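Local atomic coordinates of substrate binding periplasmic protein (Ralstonia solanacearum, PDB entry 3LOP), a protein that binds leucine in the periplasm and probably delivers it or related amino acids to a membrane transporter. Residues D130-A135 and A199-A204; P208-V213 and Q237-L242; R214-R219 and A223-L228; I231-L236 and Y248-V253. One frame throughout, in Å; residues are numbered along the deposited sequence.

In the fold
Following the chain from its N terminus, with 63 residues between its segments, contact 1 closes first, where strand 199-203 comes back against helix 125-138. Contact 2 opens next, on helix 206-218, and ends when helix 233-240 packs beside it. Contact 3 falls wholly within that interval, joining the last turn of helix 206-218 to strand 224-227. Contact 4 opens at 231-236, before contact 2 has closed, and ends at 248-253, so these two cross. Strands 199-203 and 224-227 are sheet neighbours, which places contacts 1 and 3 on one parallel sheet. Contacts 2 and 4 share helix 233-240, and contact 4 adds strand 249-252 of the antiparallel sheet.

Contact 1 (D130-A135 and A199-A204); sequences DKMITA and AIFLGA
Met132, a selenomethionine, and Ile133 both run at about a right angle to the side chain of Phe201; the three side chains join helix 125-138 to strand 199-203 in the alpha/beta/alpha sandwich of a periplasmic binding protein lobe. The strand lies inside a four-stranded parallel sheet. Phe201 leaves the face turned to this helix, whereas its neighbours Ile200 and Leu202 pack on helix 206-218 on the opposite face. Phe201 holds its ring out toward the helix because chi1 (-176°) sets CG opposite the backbone N. Met132 meets it through a methyl at the ring's edge: CE lies near the ring plane, 3.7 Å from Phe201 CE2. The bend at chi3 (-88°) brings that methyl to the ring edge, while SE stands 5.5 Å from the ring centroid and 69° off the normal, an oblique Met-aromatic contact. Ile133 comes at the same ring from an oblique direction. No hydrogen bond crosses between the segments, and all three touching residues are buried, so the join is purely apolar. Val161 of helix 152-166 and Leu226 of the adjacent strand also pack on Phe201. The other touch is made by the Ile133 tip, CD1 lying 4.1 Å from Phe201 CD2.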
loop_
_atom_site.group_PDB
_atom_site.type_symbol
_atom_site.label_atom_id
_atom_site.label_comp_id
_atom_site.label_asym_id
_atom_site.label_seq_id
_atom_site.Cartn_x
_atom_site.Cartn_y
_atom_site.Cartn_z
ATOM N N ASP A 130 3.532 2.470 -15.406
ATOM C CA ASP A 130 4.099 3.280 -16.478
ATOM C C ASP A 130 5.611 3.387 -16.321
ATOM O O ASP A 130 6.367 3.136 -17.260
ATOM C CB ASP A 130 3.507 4.696 -16.470
ATOM C CG ASP A 130 2.090 4.741 -16.997
ATOM O OD1 ASP A 130 1.729 3.871 -17.818
ATOM O OD2 ASP A 130 1.340 5.661 -16.604
ATOM N N LYS A 131 6.054 3.755 -15.126
ATOM C CA LYS A 131 7.479 3.921 -14.876
ATOM C C LYS A 131 8.288 2.635 -15.053
ATOM O O LYS A 131 9.303 2.632 -15.748
ATOM C CB LYS A 131 7.694 4.492 -13.472
ATOM C CG LYS A 131 8.942 5.357 -13.335
ATOM C CD LYS A 131 8.972 6.066 -11.990
ATOM C CE LYS A 131 10.180 6.980 -11.866
ATOM N NZ LYS A 131 10.178 8.041 -12.908
HETATM N N MSE A 132 7.835 1.543 -14.440
HETATM C CA MSE A 132 8.550 0.270 -14.536
HETATM C C MSE A 132 8.520 -0.369 -15.919
HETATM O O MSE A 132 9.545 -0.843 -16.410
HETATM C CB MSE A 132 7.997 -0.739 -13.525
HETATM C CG MSE A 132 8.375 -0.462 -12.086
HETATM SE SE MSE A 132 7.788 -1.883 -10.909
HETATM C CE MSE A 132 6.014 -1.231 -10.517
ATOM N N ILE A 133 7.347 -0.402 -16.539
ATOM C CA ILE A 133 7.225 -1.008 -17.855
ATOM C C ILE A 133 7.972 -0.198 -18.910
ATOM O O ILE A 133 8.657 -0.763 -19.761
ATOM C CB ILE A 133 5.737 -1.171 -18.256
ATOM C CG1 ILE A 133 5.040 -2.111 -17.268
ATOM C CG2 ILE A 133 5.628 -1.733 -19.668
ATOM C CD1 ILE A 133 5.635 -3.509 -17.219
ATOM N N THR A 134 7.864 1.124 -18.846
ATOM C CA THR A 134 8.560 1.961 -19.816
ATOM C C THR A 134 10.069 1.767 -19.689
ATOM O O THR A 134 10.792 1.801 -20.684
ATOM C CB THR A 134 8.206 3.448 -19.630
ATOM O OG1 THR A 134 6.808 3.632 -19.871
ATOM C CG2 THR A 134 8.993 4.313 -20.604
ATOM N N ALA A 135 10.540 1.558 -18.463
ATOM C CA ALA A 135 11.963 1.337 -18.232
ATOM C C ALA A 135 12.394 0.046 -18.928
ATOM O O ALA A 135 13.460 -0.006 -19.542
ATOM C CB ALA A 135 12.248 1.252 -16.736
ATOM N N ALA A 199 10.720 -10.771 -18.760
ATOM C CA ALA A 199 10.374 -10.140 -17.497
ATOM C C ALA A 199 8.967 -10.557 -17.100
ATOM O O ALA A 199 8.122 -10.822 -17.954
ATOM C CB ALA A 199 10.450 -8.613 -17.635
ATOM N N ILE A 200 8.729 -10.635 -15.797
ATOM C CA ILE A 200 7.415 -10.992 -15.281
ATOM C C ILE A 200 7.019 -9.953 -14.248
ATOM O O ILE A 200 7.746 -9.713 -13.282
ATOM C CB ILE A 200 7.413 -12.383 -14.623
ATOM C CG1 ILE A 200 7.636 -13.459 -15.688
ATOM C CG2 ILE A 200 6.085 -12.612 -13.909
ATOM C CD1 ILE A 200 7.821 -14.858 -15.120
ATOM N N PHE A 201 5.864 -9.337 -14.472
ATOM C CA PHE A 201 5.340 -8.315 -13.582
ATOM C C PHE A 201 4.361 -8.963 -12.611
ATOM O O PHE A 201 3.483 -9.728 -13.016
ATOM C CB PHE A 201 4.642 -7.232 -14.403
ATOM C CG PHE A 201 4.140 -6.080 -13.585
ATOM C CD1 PHE A 201 2.890 -6.130 -12.980
ATOM C CD2 PHE A 201 4.929 -4.950 -13.408
ATOM C CE1 PHE A 201 2.430 -5.068 -12.206
ATOM C CE2 PHE A 201 4.480 -3.883 -12.636
ATOM C CZ PHE A 201 3.228 -3.943 -12.034
ATOM N N LEU A 202 4.520 -8.664 -11.326
ATOM C CA LEU A 202 3.659 -9.243 -10.304
ATOM C C LEU A 202 2.552 -8.309 -9.825
ATOM O O LEU A 202 2.792 -7.396 -9.033
ATOM C CB LEU A 202 4.501 -9.687 -9.103
ATOM C CG LEU A 202 5.748 -10.526 -9.401
ATOM C CD1 LEU A 202 6.483 -10.808 -8.097
ATOM C CD2 LEU A 202 5.360 -11.829 -10.099
ATOM N N GLY A 203 1.342 -8.540 -10.325
ATOM C CA GLY A 203 0.194 -7.752 -9.909
ATOM C C GLY A 203 -0.472 -8.609 -8.857
ATOM O O GLY A 203 -1.567 -9.140 -9.058
ATOM N N ALA A 204 0.210 -8.744 -7.725
ATOM C CA ALA A 204 -0.254 -9.595 -6.643
ATOM C C ALA A 204 0.032 -9.038 -5.261
ATOM O O ALA A 204 0.639 -7.978 -5.107
ATOM C CB ALA A 204 0.405 -10.956 -6.778
#

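Contact 2 (P208-V213 and Q237-L242); sequences PAAQFV and QKVAGL
Val239 O accepts a hydrogen bond from Arg214 NH2, so helix 206-218 holds a carbonyl near the C-terminal end of helix 233-240 just beyond the place where the two helices pack. Between segments 208-213 and 237-242 themselves the contact is apolar. Ala210 and Ala240 carry it with equal shares of buried surface, and their CA atoms come within 4.9 Å, a separation that methyl-sized side chains permit. Ala240 CB rests against the helix backbone as well as its side chains: it is 3.3 Å from Ala210 O but 4.3 Å from Ala210 CB. This is close helix-helix packing through alanines, in the lobe whose parallel sheet is flanked by helices. Next to it Val239 lays one branch on the same alanine, with CG1 3.6 Å from Ala210 CB. For Val239, chi1 near 180° (-179°) puts CG1, rather than CG2, nearest to Ala210. One turn further along helix 206-218, Val213 CG1 touches Ala240 CB at 4.2 Å, so the Ala240 methyl sits against both Ala210 and Val213. Past Ala240 the helix stops: Gly241 has positive phi (95°), and it is also the N-cap of helix 242-245, whose Ala244 and Val245 touch Val213.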
loop_
_atom_site.group_PDB
_atom_site.type_symbol
_atom_site.label_atom_id
_atom_site.label_comp_id
_atom_site.label_asym_id
_atom_site.label_seq_id
_atom_site.Cartn_x
_atom_site.Cartn_y
_atom_site.Cartn_z
ATOM N N PRO A 208 1.299 -14.489 -2.161
ATOM C CA PRO A 208 1.376 -15.174 -3.454
ATOM C C PRO A 208 2.603 -14.729 -4.252
ATOM O O PRO A 208 3.217 -15.526 -4.957
ATOM C CB PRO A 208 0.051 -14.802 -4.130
ATOM C CG PRO A 208 -0.358 -13.524 -3.449
ATOM C CD PRO A 208 0.017 -13.780 -2.014
ATOM N N ALA A 209 2.967 -13.457 -4.130
ATOM C CA ALA A 209 4.137 -12.955 -4.840
ATOM C C ALA A 209 5.383 -13.707 -4.373
ATOM O O ALA A 209 6.193 -14.149 -5.190
ATOM C CB ALA A 209 4.307 -11.456 -4.588
ATOM N N ALA A 210 5.527 -13.850 -3.059
ATOM C CA ALA A 210 6.676 -14.542 -2.482
ATOM C C ALA A 210 6.732 -16.003 -2.912
ATOM O O ALA A 210 7.790 -16.505 -3.298
ATOM C CB ALA A 210 6.630 -14.446 -0.963
ATOM N N GLN A 211 5.594 -16.690 -2.849
ATOM C CA GLN A 211 5.547 -18.089 -3.246
ATOM C C GLN A 211 5.844 -18.239 -4.732
ATOM O O GLN A 211 6.558 -19.158 -5.139
ATOM C CB GLN A 211 4.185 -18.694 -2.911
ATOM C CG GLN A 211 3.982 -18.902 -1.421
ATOM C CD GLN A 211 4.940 -19.931 -0.848
ATOM O OE1 GLN A 211 5.097 -20.038 0.368
ATOM N NE2 GLN A 211 5.579 -20.702 -1.724
ATOM N N PHE A 212 5.311 -17.334 -5.546
ATOM C CA PHE A 212 5.569 -17.406 -6.976
ATOM C C PHE A 212 7.060 -17.222 -7.253
ATOM O O PHE A 212 7.668 -18.003 -7.983
ATOM C CB PHE A 212 4.790 -16.327 -7.737
ATOM C CG PHE A 212 5.081 -16.319 -9.209
ATOM C CD1 PHE A 212 4.352 -17.120 -10.082
ATOM C CD2 PHE A 212 6.140 -15.569 -9.714
ATOM C CE1 PHE A 212 4.682 -17.179 -11.438
ATOM C CE2 PHE A 212 6.477 -15.622 -11.063
ATOM C CZ PHE A 212 5.746 -16.430 -11.928
ATOM N N VAL A 213 7.650 -16.185 -6.668
ATOM C CA VAL A 213 9.068 -15.915 -6.879
ATOM C C VAL A 213 9.963 -17.074 -6.443
ATOM O O VAL A 213 10.848 -17.488 -7.192
ATOM C CB VAL A 213 9.503 -14.621 -6.150
ATOM C CG1 VAL A 213 11.008 -14.434 -6.255
ATOM C CG2 VAL A 213 8.794 -13.427 -6.769
ATOM N N GLN A 237 11.836 -10.807 0.158
ATOM C CA GLN A 237 13.118 -11.489 0.271
ATOM C C GLN A 237 13.169 -12.430 1.471
ATOM O O GLN A 237 13.848 -13.453 1.436
ATOM C CB GLN A 237 14.269 -10.475 0.322
ATOM C CG GLN A 237 14.325 -9.599 1.552
ATOM C CD GLN A 237 15.424 -8.555 1.449
ATOM O OE1 GLN A 237 15.239 -7.498 0.846
ATOM N NE2 GLN A 237 16.581 -8.858 2.021
ATOM N N LYS A 238 12.435 -12.097 2.527
ATOM C CA LYS A 238 12.404 -12.940 3.720
ATOM C C LYS A 238 11.712 -14.273 3.443
ATOM O O LYS A 238 12.237 -15.340 3.767
ATOM C CB LYS A 238 11.678 -12.217 4.859
ATOM C CG LYS A 238 11.288 -13.116 6.030
ATOM C CD LYS A 238 12.500 -13.744 6.701
ATOM C CE LYS A 238 13.390 -12.693 7.341
ATOM N NZ LYS A 238 14.557 -13.301 8.035
ATOM N N VAL A 239 10.536 -14.204 2.832
ATOM C CA VAL A 239 9.757 -15.397 2.531
ATOM C C VAL A 239 10.243 -16.186 1.317
ATOM O O VAL A 239 10.332 -17.412 1.366
ATOM C CB VAL A 239 8.270 -15.032 2.334
ATOM C CG1 VAL A 239 7.454 -16.280 2.034
ATOM C CG2 VAL A 239 7.744 -14.339 3.584
ATOM N N ALA A 240 10.563 -15.491 0.231
ATOM C CA ALA A 240 11.018 -16.162 -0.985
ATOM C C ALA A 240 12.506 -16.494 -0.979
ATOM O O ALA A 240 12.950 -17.385 -1.707
ATOM C CB ALA A 240 10.685 -15.311 -2.204
ATOM N N GLY A 241 13.271 -15.779 -0.163
ATOM C CA GLY A 241 14.701 -16.015 -0.099
ATOM C C GLY A 241 15.451 -15.067 -1.013
ATOM O O GLY A 241 15.054 -14.853 -2.161
ATOM N N LEU A 242 16.543 -14.505 -0.506
ATOM C CA LEU A 242 17.349 -13.568 -1.276
ATOM C C LEU A 242 17.863 -14.153 -2.594
ATOM O O LEU A 242 17.986 -13.435 -3.584
ATOM C CB LEU A 242 18.524 -13.075 -0.425
ATOM C CG LEU A 242 19.331 -11.906 -0.990
ATOM C CD1 LEU A 242 18.405 -10.723 -1.273
ATOM C CD2 LEU A 242 20.407 -11.516 0.004
#

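Contact 3 (R214-R219 and A223-L228); sequences RQYRAR and AQLLGL
Ala223, at the entrance to strand 224-227, meets Tyr216 and Arg217 of the last turn of helix 206-218 with both of its backbone polar groups. Its N-H points to Tyr216 OH (N to OH 3.2 Å, angle 155° at the hydrogen), approaching at the edge of the ring and in its plane. Packing there is tight, for Ala223 CB is 3.1 Å from Tyr216 OH. The carbonyl of Ala223 is gripped end-on by the guanidinium: Arg217 NH1 and NH2 both donate hydrogen bonds of 2.9 Å to Ala223 O, each bent because they share one acceptor, which is only 4° out of the guanidinium plane. A bend at chi2 (-83°) carries the arginine tip to Ala223; NH1 also hydrogen-bonds to Gly221 O in the turn before the strand. Gln224 follows, directed away from the helix, its NE2 donating to Leu225 O and to Gly247 O. Leu225 then turns back to the helix and lays CD1 over one face of the guanidinium, 3.7 Å above its plane and offset toward the rim, while CD2 reaches Tyr216 CD2 at 4.3 Å. Helix and strand run nearly antiparallel, as the return of the beta-alpha-beta unit 199-203, 206-218, 224-227 requires. The chemistry implies that two helix side chains bond the N-H and C=O of Ala223, just before the strand, and that the double grip and covering leucine probably limit rotation of the guanidinium.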
loop_
_atom_site.group_PDB
_atom_site.type_symbol
_atom_site.label_atom_id
_atom_site.label_comp_id
_atom_site.label_asym_id
_atom_site.label_seq_id
_atom_site.Cartn_x
_atom_site.Cartn_y
_atom_site.Cartn_z
ATOM N N ARG A 214 9.732 -17.606 -5.246
ATOM C CA ARG A 214 10.547 -18.716 -4.762
ATOM C C ARG A 214 10.467 -19.923 -5.689
ATOM O O ARG A 214 11.491 -20.484 -6.082
ATOM C CB ARG A 214 10.117 -19.135 -3.349
ATOM C CG ARG A 214 10.893 -20.342 -2.813
ATOM C CD ARG A 214 10.403 -20.793 -1.439
ATOM N NE ARG A 214 10.888 -19.954 -0.345
ATOM C CZ ARG A 214 12.153 -19.899 0.063
ATOM N NH1 ARG A 214 13.083 -20.635 -0.532
ATOM N NH2 ARG A 214 12.491 -19.116 1.079
ATOM N N GLN A 215 9.248 -20.318 -6.034
ATOM C CA GLN A 215 9.024 -21.473 -6.902
ATOM C C GLN A 215 9.503 -21.262 -8.331
ATOM O O GLN A 215 10.102 -22.154 -8.930
ATOM C CB GLN A 215 7.538 -21.835 -6.904
ATOM C CG GLN A 215 7.036 -22.368 -5.568
ATOM C CD GLN A 215 5.524 -22.470 -5.507
ATOM O OE1 GLN A 215 4.884 -22.952 -6.440
ATOM N NE2 GLN A 215 4.944 -22.027 -4.394
ATOM N N TYR A 216 9.229 -20.086 -8.886
ATOM C CA TYR A 216 9.640 -19.778 -10.250
ATOM C C TYR A 216 11.156 -19.886 -10.393
ATOM O O TYR A 216 11.654 -20.537 -11.313
ATOM C CB TYR A 216 9.174 -18.368 -10.631
ATOM C CG TYR A 216 9.593 -17.918 -12.015
ATOM C CD1 TYR A 216 9.025 -18.481 -13.157
ATOM C CD2 TYR A 216 10.576 -16.944 -12.181
ATOM C CE1 TYR A 216 9.430 -18.086 -14.433
ATOM C CE2 TYR A 216 10.985 -16.542 -13.447
ATOM C CZ TYR A 216 10.412 -17.118 -14.568
ATOM O OH TYR A 216 10.839 -16.737 -15.822
ATOM N N ARG A 217 11.886 -19.252 -9.479
ATOM C CA ARG A 217 13.345 -19.286 -9.515
ATOM C C ARG A 217 13.893 -20.678 -9.203
ATOM O O ARG A 217 14.844 -21.131 -9.836
ATOM C CB ARG A 217 13.924 -18.266 -8.528
ATOM C CG ARG A 217 13.908 -16.823 -9.025
ATOM C CD ARG A 217 15.109 -16.524 -9.922
ATOM N NE ARG A 217 15.223 -15.093 -10.196
ATOM C CZ ARG A 217 14.751 -14.486 -11.281
ATOM N NH1 ARG A 217 14.130 -15.179 -12.230
ATOM N NH2 ARG A 217 14.881 -13.172 -11.407
ATOM N N ALA A 218 13.286 -21.361 -8.238
ATOM C CA ALA A 218 13.748 -22.693 -7.861
ATOM C C ALA A 218 13.643 -23.672 -9.021
ATOM O O ALA A 218 14.439 -24.606 -9.130
ATOM C CB ALA A 218 12.944 -23.209 -6.671
ATOM N N ARG A 219 12.665 -23.452 -9.891
ATOM C CA ARG A 219 12.456 -24.337 -11.025
ATOM C C ARG A 219 13.149 -23.893 -12.310
ATOM O O ARG A 219 12.855 -24.404 -13.388
ATOM C CB ARG A 219 10.956 -24.524 -11.253
ATOM C CG ARG A 219 10.270 -25.235 -10.091
ATOM C CD ARG A 219 8.759 -25.213 -10.220
ATOM N NE ARG A 219 8.303 -25.907 -11.419
ATOM C CZ ARG A 219 7.032 -25.991 -11.791
ATOM N NH1 ARG A 219 6.084 -25.426 -11.053
ATOM N NH2 ARG A 219 6.711 -26.631 -12.905
ATOM N N ALA A 223 13.479 -14.963 -15.788
ATOM C CA ALA A 223 12.963 -13.634 -16.101
ATOM C C ALA A 223 13.258 -12.589 -15.030
ATOM O O ALA A 223 13.369 -12.908 -13.847
ATOM C CB ALA A 223 11.455 -13.706 -16.343
ATOM N N GLN A 224 13.405 -11.340 -15.464
ATOM C CA GLN A 224 13.617 -10.226 -14.543
ATOM C C GLN A 224 12.279 -10.087 -13.825
ATOM O O GLN A 224 11.227 -10.144 -14.457
ATOM C CB GLN A 224 13.919 -8.948 -15.331
ATOM C CG GLN A 224 13.801 -7.657 -14.527
ATOM C CD GLN A 224 14.842 -7.555 -13.435
ATOM O OE1 GLN A 224 16.036 -7.710 -13.694
ATOM N NE2 GLN A 224 14.400 -7.286 -12.207
ATOM N N LEU A 225 12.313 -9.911 -12.510
ATOM C CA LEU A 225 11.082 -9.787 -11.748
ATOM C C LEU A 225 10.843 -8.365 -11.266
ATOM O O LEU A 225 11.778 -7.651 -10.902
ATOM C CB LEU A 225 11.115 -10.744 -10.552
ATOM C CG LEU A 225 11.295 -12.222 -10.917
ATOM C CD1 LEU A 225 11.613 -13.029 -9.666
ATOM C CD2 LEU A 225 10.038 -12.745 -11.604
ATOM N N LEU A 226 9.578 -7.958 -11.280
ATOM C CA LEU A 226 9.185 -6.634 -10.821
ATOM C C LEU A 226 7.731 -6.713 -10.380
ATOM O O LEU A 226 7.017 -7.636 -10.765
ATOM C CB LEU A 226 9.351 -5.589 -11.934
ATOM C CG LEU A 226 8.589 -5.761 -13.250
ATOM C CD1 LEU A 226 8.525 -4.418 -13.963
ATOM C CD2 LEU A 226 9.268 -6.806 -14.124
ATOM N N GLY A 227 7.290 -5.756 -9.572
ATOM C CA GLY A 227 5.916 -5.796 -9.107
ATOM C C GLY A 227 5.438 -4.530 -8.434
ATOM O O GLY A 227 6.209 -3.595 -8.211
ATOM N N LEU A 228 4.148 -4.511 -8.112
ATOM C CA LEU A 228 3.507 -3.367 -7.469
ATOM C C LEU A 228 3.923 -3.165 -6.013
ATOM O O LEU A 228 4.439 -4.079 -5.368
ATOM C CB LEU A 228 1.987 -3.527 -7.532
ATOM C CG LEU A 228 1.350 -3.487 -8.922
ATOM C CD1 LEU A 228 -0.134 -3.824 -8.817
ATOM C CD2 LEU A 228 1.551 -2.115 -9.541
#

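Contact 4 (I231-L236 and Y248-V253); sequences IDPGIL and YSLALV
Tyr248, Pro233 and Leu236 bury most of the surface here, and the Tyr248 ring is the centre of the arrangement. Leu236 CD2 stands over the centre of that ring, 3.6 Å from its centroid and 1° off the normal, so one methyl is equally distant from all six ring carbons: a CH-pi contact with the leucine side chain running at about a right angle to the tyrosine. Chi1 (-178°) extends the leucine from helix 233-240 and chi2 (61°) turns CD2 onto the ring. Pro233, in the first turn of the same helix, touches the strand more lightly, with CG 4.2 Å from Leu250 CD1. At its far end Tyr248 meets Ile231, whose CB is 3.8 Å from Tyr248 OH. That hydroxyl donates to a water (2.8 Å to Tyr248 OH) lying in the ring plane, and the water in turn donates to Ile231 O at 2.6 Å. The bridge thus satisfies a buried hydroxyl and a carbonyl in the loop before the helix. Asp232 is the N-cap: OD1 accepts from Gly234 N at 2.8 Å, and OD2 takes the backbone N of Arg285, a residue of the leucine pocket, so this helix start is tied to the ligand site. Around the contact, Leu236 also packs on Ala210 and Val213 of helix 206-218, Pro233 on Phe284 of helix 284-303, and strand 249-252 runs antiparallel to 344-348 while Ser249 bonds to Leu225 of strand 224-227.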
loop_
_atom_site.group_PDB
_atom_site.type_symbol
_atom_site.label_atom_id
_atom_site.label_comp_id
_atom_site.label_asym_id
_atom_site.label_seq_id
_atom_site.Cartn_x
_atom_site.Cartn_y
_atom_site.Cartn_z
ATOM N N ILE A 231 3.566 -5.284 -2.798
ATOM C CA ILE A 231 4.549 -6.295 -2.422
ATOM C C ILE A 231 5.751 -5.653 -1.726
ATOM O O ILE A 231 6.612 -5.062 -2.372
ATOM C CB ILE A 231 5.047 -7.047 -3.667
ATOM C CG1 ILE A 231 3.858 -7.683 -4.391
ATOM C CG2 ILE A 231 6.071 -8.103 -3.265
ATOM C CD1 ILE A 231 4.166 -8.142 -5.802
ATOM N N ASP A 232 5.800 -5.771 -0.405
ATOM C CA ASP A 232 6.897 -5.209 0.377
ATOM C C ASP A 232 8.162 -6.010 0.049
ATOM O O ASP A 232 8.224 -7.211 0.307
ATOM C CB ASP A 232 6.565 -5.332 1.867
ATOM C CG ASP A 232 7.539 -4.584 2.750
ATOM O OD1 ASP A 232 8.761 -4.707 2.525
ATOM O OD2 ASP A 232 7.079 -3.884 3.676
ATOM N N PRO A 233 9.188 -5.357 -0.526
ATOM C CA PRO A 233 10.417 -6.084 -0.864
ATOM C C PRO A 233 11.117 -6.718 0.334
ATOM O O PRO A 233 11.851 -7.697 0.187
ATOM C CB PRO A 233 11.271 -5.020 -1.554
ATOM C CG PRO A 233 10.827 -3.757 -0.890
ATOM C CD PRO A 233 9.326 -3.921 -0.828
ATOM N N GLY A 234 10.889 -6.154 1.515
ATOM C CA GLY A 234 11.497 -6.693 2.717
ATOM C C GLY A 234 10.886 -8.041 3.027
ATOM O O GLY A 234 11.591 -9.007 3.317
ATOM N N ILE A 235 9.562 -8.105 2.958
ATOM C CA ILE A 235 8.836 -9.340 3.217
ATOM C C ILE A 235 9.132 -10.350 2.113
ATOM O O ILE A 235 9.320 -11.541 2.371
ATOM C CB ILE A 235 7.316 -9.096 3.246
ATOM C CG1 ILE A 235 6.976 -8.040 4.297
ATOM C CG2 ILE A 235 6.586 -10.400 3.530
ATOM C CD1 ILE A 235 5.507 -7.667 4.336
ATOM N N LEU A 236 9.180 -9.865 0.878
ATOM C CA LEU A 236 9.438 -10.722 -0.271
ATOM C C LEU A 236 10.745 -11.500 -0.147
ATOM O O LEU A 236 10.766 -12.719 -0.320
ATOM C CB LEU A 236 9.450 -9.886 -1.556
ATOM C CG LEU A 236 9.650 -10.629 -2.880
ATOM C CD1 LEU A 236 8.521 -11.622 -3.093
ATOM C CD2 LEU A 236 9.687 -9.634 -4.029
ATOM N N TYR A 248 15.227 -7.932 -7.941
ATOM C CA TYR A 248 13.822 -7.552 -8.062
ATOM C C TYR A 248 13.676 -6.038 -8.208
ATOM O O TYR A 248 14.266 -5.275 -7.442
ATOM C CB TYR A 248 13.056 -8.034 -6.822
ATOM C CG TYR A 248 11.602 -7.612 -6.757
ATOM C CD1 TYR A 248 10.629 -8.256 -7.522
ATOM C CD2 TYR A 248 11.202 -6.576 -5.916
ATOM C CE1 TYR A 248 9.286 -7.876 -7.446
ATOM C CE2 TYR A 248 9.867 -6.190 -5.833
ATOM C CZ TYR A 248 8.916 -6.845 -6.598
ATOM O OH TYR A 248 7.590 -6.475 -6.499
ATOM N N SER A 249 12.886 -5.617 -9.195
ATOM C CA SER A 249 12.648 -4.200 -9.461
ATOM C C SER A 249 11.314 -3.736 -8.888
ATOM O O SER A 249 10.336 -4.483 -8.872
ATOM C CB SER A 249 12.665 -3.928 -10.966
ATOM O OG SER A 249 13.972 -4.047 -11.497
ATOM N N LEU A 250 11.276 -2.490 -8.432
ATOM C CA LEU A 250 10.058 -1.952 -7.847
ATOM C C LEU A 250 9.970 -0.448 -8.023
ATOM O O LEU A 250 10.902 0.196 -8.508
ATOM C CB LEU A 250 10.004 -2.273 -6.352
ATOM C CG LEU A 250 11.152 -1.679 -5.528
ATOM C CD1 LEU A 250 10.619 -1.141 -4.207
ATOM C CD2 LEU A 250 12.222 -2.733 -5.301
ATOM N N ALA A 251 8.829 0.105 -7.630
ATOM C CA ALA A 251 8.624 1.541 -7.696
ATOM C C ALA A 251 8.428 2.017 -6.263
ATOM O O ALA A 251 7.559 1.520 -5.550
ATOM C CB ALA A 251 7.396 1.868 -8.539
ATOM N N LEU A 252 9.259 2.961 -5.841
ATOM C CA LEU A 252 9.181 3.512 -4.495
ATOM C C LEU A 252 8.114 4.604 -4.467
ATOM O O LEU A 252 8.191 5.561 -5.237
ATOM C CB LEU A 252 10.531 4.118 -4.105
ATOM C CG LEU A 252 11.743 3.181 -4.085
ATOM C CD1 LEU A 252 13.037 3.992 -4.074
ATOM C CD2 LEU A 252 11.655 2.286 -2.872
ATOM N N VAL A 253 7.122 4.456 -3.591
ATOM C CA VAL A 253 6.056 5.450 -3.463
ATOM C C VAL A 253 5.967 5.948 -2.019
ATOM O O VAL A 253 5.092 6.740 -1.665
ATOM C CB VAL A 253 4.688 4.878 -3.906
ATOM C CG1 VAL A 253 4.749 4.488 -5.373
ATOM C CG2 VAL A 253 4.303 3.684 -3.049
HETATM O O HOH W 1 7.209 -4.343 -4.801
#